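Local structure of shikimate 5-dehydrogenase (Thermus thermophilus, 2D5C) at residues P102-L105 / E106-A110; R151-A154 / L155-F159. The protein catalyses the reversible NADPH-linked reduction of 3-dehydroshikimate to shikimate, a step of the chorismate pathway that leads to the aromatic amino acids. All coordinates share one frame; numbering follows the deposited sequence.

Contacts 1 and 2 are each a turn-to-turn contact within one helix, the first in helix 100-110 and the second in helix 149-159. Their centres lie 23 Å apart and their nearest atoms about 11 Å, so they do not touch. Contact 1 lies near where the substrate and cofactor sites meet: helix 100-110 begins with the shikimate-binding Asp100, Gly103 is about 5 Å from Gln235 and 9 Å from bound shikimate, and the side chain of Phe104 comes within about 4 Å of that of the NADP(+)-binding Leu205. Contact 2 belongs to the cofactor side: Arg151 binds NADP(+), and its side chain stands about 9 Å from that of the proton acceptor Lys64 and about 14 Å from shikimate.

Contact 1: P102-L105 / E106-A110; sequences PGFL and EALKA
Glu106 opens the second half of the helix by giving its N-H to Pro102 O (3.1 Å), and its CG, placed beside its own backbone N (chi1 -59°), lies 3.1 Å from the same oxygen. The chain then bends at chi2. Ala107 repeats the backbone bond to Gly103 O, with Ala107 CB 3.4 Å from that oxygen, and its small side chain suits the buried place where it meets Pro230 of helix 229-244. Leu108 carries the side-chain contact. Its N is bonded to Phe104 O, and its CG sits over one face of the Phe104 ring, 4.3 Å from the centroid and 26° off the normal, a CH-pi contact, while CD1 reaches Phe104 CE2 at 3.8 Å. The ring swings toward this later turn because chi1 is 180°. An alanine in place of Phe104 would remove the ring and is likely to leave the Leu108 methyls without their aromatic partner and a gap beside it. Lys109 N bonds to Leu105 O, and its extended chain suits the exposed side. Phe104 also packs on Val131 and Leu135 of helix 126-137 and joins Leu108 on Val203 of strand 201-204, while Pro102 and Glu106 also meet helix 229-244.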
loop_
_atom_site.group_PDB
_atom_site.type_symbol
_atom_site.label_atom_id
_atom_site.label_comp_id
_atom_site.label_asym_id
_atom_site.label_seq_id
_atom_site.Cartn_x
_atom_site.Cartn_y
_atom_site.Cartn_z
ATOM N N PRO A 102 -14.524 -8.614 5.024
ATOM C CA PRO A 102 -13.826 -9.890 5.216
ATOM C C PRO A 102 -13.659 -10.236 6.701
ATOM O O PRO A 102 -13.678 -11.407 7.078
ATOM C CB PRO A 102 -12.490 -9.661 4.508
ATOM C CG PRO A 102 -12.292 -8.171 4.626
ATOM C CD PRO A 102 -13.666 -7.648 4.320
ATOM N N GLY A 103 -13.515 -9.209 7.529
ATOM C CA GLY A 103 -13.359 -9.426 8.962
ATOM C C GLY A 103 -14.598 -10.085 9.541
ATOM O O GLY A 103 -14.524 -10.966 10.402
ATOM N N PHE A 104 -15.760 -9.662 9.059
ATOM C CA PHE A 104 -17.013 -10.233 9.544
ATOM C C PHE A 104 -17.096 -11.750 9.273
ATOM O O PHE A 104 -17.443 -12.532 10.155
ATOM C CB PHE A 104 -18.187 -9.504 8.888
ATOM C CG PHE A 104 -19.521 -10.022 9.311
ATOM C CD1 PHE A 104 -20.058 -9.661 10.539
ATOM C CD2 PHE A 104 -20.229 -10.885 8.490
ATOM C CE1 PHE A 104 -21.293 -10.160 10.941
ATOM C CE2 PHE A 104 -21.458 -11.387 8.884
ATOM C CZ PHE A 104 -21.988 -11.020 10.114
ATOM N N LEU A 105 -16.770 -12.172 8.053
ATOM C CA LEU A 105 -16.810 -13.588 7.716
ATOM C C LEU A 105 -15.800 -14.390 8.551
ATOM O O LEU A 105 -16.104 -15.497 8.992
ATOM C CB LEU A 105 -16.538 -13.794 6.214
ATOM C CG LEU A 105 -17.604 -13.267 5.247
ATOM C CD1 LEU A 105 -17.228 -13.593 3.793
ATOM C CD2 LEU A 105 -18.940 -13.904 5.593
ATOM N N GLU A 106 -14.618 -13.823 8.782
ATOM C CA GLU A 106 -13.601 -14.517 9.577
ATOM C C GLU A 106 -14.105 -14.668 11.012
ATOM O O GLU A 106 -13.939 -15.727 11.627
ATOM C CB GLU A 106 -12.289 -13.729 9.588
ATOM C CG GLU A 106 -11.658 -13.479 8.218
ATOM C CD GLU A 106 -10.959 -14.700 7.644
ATOM O OE1 GLU A 106 -10.071 -14.511 6.785
ATOM O OE2 GLU A 106 -11.291 -15.841 8.038
ATOM N N ALA A 107 -14.722 -13.610 11.536
ATOM C CA ALA A 107 -15.261 -13.631 12.901
ATOM C C ALA A 107 -16.364 -14.679 13.032
ATOM O O ALA A 107 -16.432 -15.399 14.035
ATOM C CB ALA A 107 -15.795 -12.249 13.281
ATOM N N LEU A 108 -17.230 -14.782 12.024
ATOM C CA LEU A 108 -18.302 -15.775 12.060
ATOM C C LEU A 108 -17.727 -17.178 12.199
ATOM O O LEU A 108 -18.199 -17.967 13.011
ATOM C CB LEU A 108 -19.157 -15.729 10.788
ATOM C CG LEU A 108 -20.227 -14.658 10.581
ATOM C CD1 LEU A 108 -21.134 -15.120 9.437
ATOM C CD2 LEU A 108 -21.071 -14.478 11.850
ATOM N N LYS A 109 -16.713 -17.499 11.399
ATOM C CA LYS A 109 -16.106 -18.827 11.483
ATOM C C LYS A 109 -15.485 -19.047 12.859
ATOM O O LYS A 109 -15.604 -20.129 13.436
ATOM C CB LYS A 109 -15.042 -18.998 10.401
ATOM C CG LYS A 109 -15.588 -18.938 8.992
ATOM C CD LYS A 109 -14.501 -19.259 7.976
ATOM C CE LYS A 109 -15.048 -19.208 6.560
ATOM N NZ LYS A 109 -14.007 -19.589 5.566
ATOM N N ALA A 110 -14.833 -18.017 13.386
ATOM C CA ALA A 110 -14.196 -18.097 14.695
ATOM C C ALA A 110 -15.221 -18.316 15.806
ATOM O O ALA A 110 -14.880 -18.806 16.883
ATOM C CB ALA A 110 -13.407 -16.826 14.968
#

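Contact 2: R151-A154 / L155-F159; sequences RALA and LAEEF
Glu158 lays its carboxylate back along the preceding turn, so that Ala154 O sits almost directly over the flat face of the group, 3.0 Å from Glu158 CD, with OE1 3.7 Å from Ala154 CB. The methyl of Ala154 leaves room for this. Both groups are acceptors, so the closeness is not a hydrogen bond; the charge is probably balanced by the salt bridge from Glu158 OE2 to Arg129 of helix 126-137. The second flat group, the Phe159 ring, has Leu155 CD1 on one face, 3.2 Å above the plane and offset toward the rim. With chi1 at 173°, the Leu155 branch leads away from the earlier turn and along the helix to that ring, which also makes a cation-pi contact with Arg136.

Four backbone bonds join the turns. Leu155 N bonds to Arg151 O (3.2 Å) and Glu157 N to Leu153 O (2.8 Å), with Ala156 N to Ala152 O and Glu158 N to Ala154 O as the other two. Glu157 CG is pressed to 2.9 Å from the same Leu153 O, a tight approach, and the acid then extends until OE2 is 4.0 Å from Leu153 CD2. These two side chains belong to the exposed flank. Ala152 and Ala156, being small, let the helix lie close to strand 142-145, where both touch Val144, as does Leu155.

The helix is the crossover of a beta-alpha-beta unit between strands 142-145 and 162-163, in a Rossmann-type nucleotide-binding domain. Arg151, in its first turn, reaches toward Gly125 of the glycine-rich cofactor loop and is one of the residues that bind NADP(+); its long cationic chain is consistent with holding the anionic cofactor.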
loop_
_atom_site.group_PDB
_atom_site.type_symbol
_atom_site.label_atom_id
_atom_site.label_comp_id
_atom_site.label_asym_id
_atom_site.label_seq_id
_atom_site.Cartn_x
_atom_site.Cartn_y
_atom_site.Cartn_z
ATOM N N ARG A 151 -32.993 3.373 1.933
ATOM C CA ARG A 151 -31.597 2.998 2.108
ATOM C C ARG A 151 -31.428 1.478 1.994
ATOM O O ARG A 151 -30.451 0.981 1.421
ATOM C CB ARG A 151 -31.103 3.494 3.468
ATOM C CG ARG A 151 -29.617 3.753 3.510
ATOM C CD ARG A 151 -29.266 4.889 4.456
ATOM N NE ARG A 151 -27.948 5.428 4.132
ATOM C CZ ARG A 151 -26.959 5.571 5.006
ATOM N NH1 ARG A 151 -27.131 5.218 6.274
ATOM N NH2 ARG A 151 -25.789 6.055 4.608
ATOM N N ALA A 152 -32.391 0.745 2.543
ATOM C CA ALA A 152 -32.369 -0.710 2.477
ATOM C C ALA A 152 -32.718 -1.143 1.059
ATOM O O ALA A 152 -32.173 -2.115 0.539
ATOM C CB ALA A 152 -33.372 -1.295 3.474
ATOM N N LEU A 153 -33.640 -0.424 0.423
ATOM C CA LEU A 153 -34.023 -0.768 -0.944
ATOM C C LEU A 153 -32.849 -0.574 -1.889
ATOM O O LEU A 153 -32.557 -1.438 -2.717
ATOM C CB LEU A 153 -35.207 0.091 -1.412
ATOM C CG LEU A 153 -36.611 -0.499 -1.260
ATOM C CD1 LEU A 153 -37.648 0.555 -1.636
ATOM C CD2 LEU A 153 -36.750 -1.731 -2.149
ATOM N N ALA A 154 -32.183 0.567 -1.763
ATOM C CA ALA A 154 -31.034 0.864 -2.608
ATOM C C ALA A 154 -30.008 -0.262 -2.487
ATOM O O ALA A 154 -29.474 -0.740 -3.486
ATOM C CB ALA A 154 -30.407 2.192 -2.189
ATOM N N LEU A 155 -29.747 -0.684 -1.256
ATOM C CA LEU A 155 -28.782 -1.751 -1.004
ATOM C C LEU A 155 -29.236 -3.061 -1.641
ATOM O O LEU A 155 -28.476 -3.704 -2.369
ATOM C CB LEU A 155 -28.583 -1.929 0.508
ATOM C CG LEU A 155 -27.728 -3.101 1.002
ATOM C CD1 LEU A 155 -26.360 -3.081 0.339
ATOM C CD2 LEU A 155 -27.592 -3.013 2.524
ATOM N N ALA A 156 -30.482 -3.452 -1.386
ATOM C CA ALA A 156 -30.991 -4.692 -1.954
ATOM C C ALA A 156 -30.949 -4.663 -3.484
ATOM O O ALA A 156 -30.582 -5.652 -4.122
ATOM C CB ALA A 156 -32.416 -4.951 -1.461
ATOM N N GLU A 157 -31.307 -3.526 -4.074
ATOM C CA GLU A 157 -31.317 -3.420 -5.529
ATOM C C GLU A 157 -29.903 -3.431 -6.099
ATOM O O GLU A 157 -29.657 -4.050 -7.136
ATOM C CB GLU A 157 -32.051 -2.144 -5.964
ATOM C CG GLU A 157 -33.468 -2.074 -5.421
ATOM C CD GLU A 157 -34.180 -0.782 -5.768
ATOM O OE1 GLU A 157 -33.503 0.248 -5.971
ATOM O OE2 GLU A 157 -35.423 -0.797 -5.824
ATOM N N GLU A 158 -28.975 -2.753 -5.426
ATOM C CA GLU A 158 -27.589 -2.702 -5.910
ATOM C C GLU A 158 -26.873 -4.038 -5.804
ATOM O O GLU A 158 -26.142 -4.434 -6.721
ATOM C CB GLU A 158 -26.793 -1.638 -5.135
ATOM C CG GLU A 158 -27.283 -0.208 -5.357
ATOM C CD GLU A 158 -26.914 0.738 -4.219
ATOM O OE1 GLU A 158 -27.348 1.909 -4.260
ATOM O OE2 GLU A 158 -26.196 0.314 -3.283
ATOM N N PHE A 159 -27.089 -4.742 -4.693
ATOM C CA PHE A 159 -26.425 -6.027 -4.461
ATOM C C PHE A 159 -27.255 -7.228 -4.889
ATOM O O PHE A 159 -26.764 -8.360 -4.868
ATOM C CB PHE A 159 -26.087 -6.211 -2.974
ATOM C CG PHE A 159 -24.993 -5.303 -2.455
ATOM C CD1 PHE A 159 -24.396 -4.339 -3.264
ATOM C CD2 PHE A 159 -24.570 -5.416 -1.133
ATOM C CE1 PHE A 159 -23.396 -3.504 -2.765
ATOM C CE2 PHE A 159 -23.569 -4.581 -0.621
ATOM C CZ PHE A 159 -22.986 -3.625 -1.443
#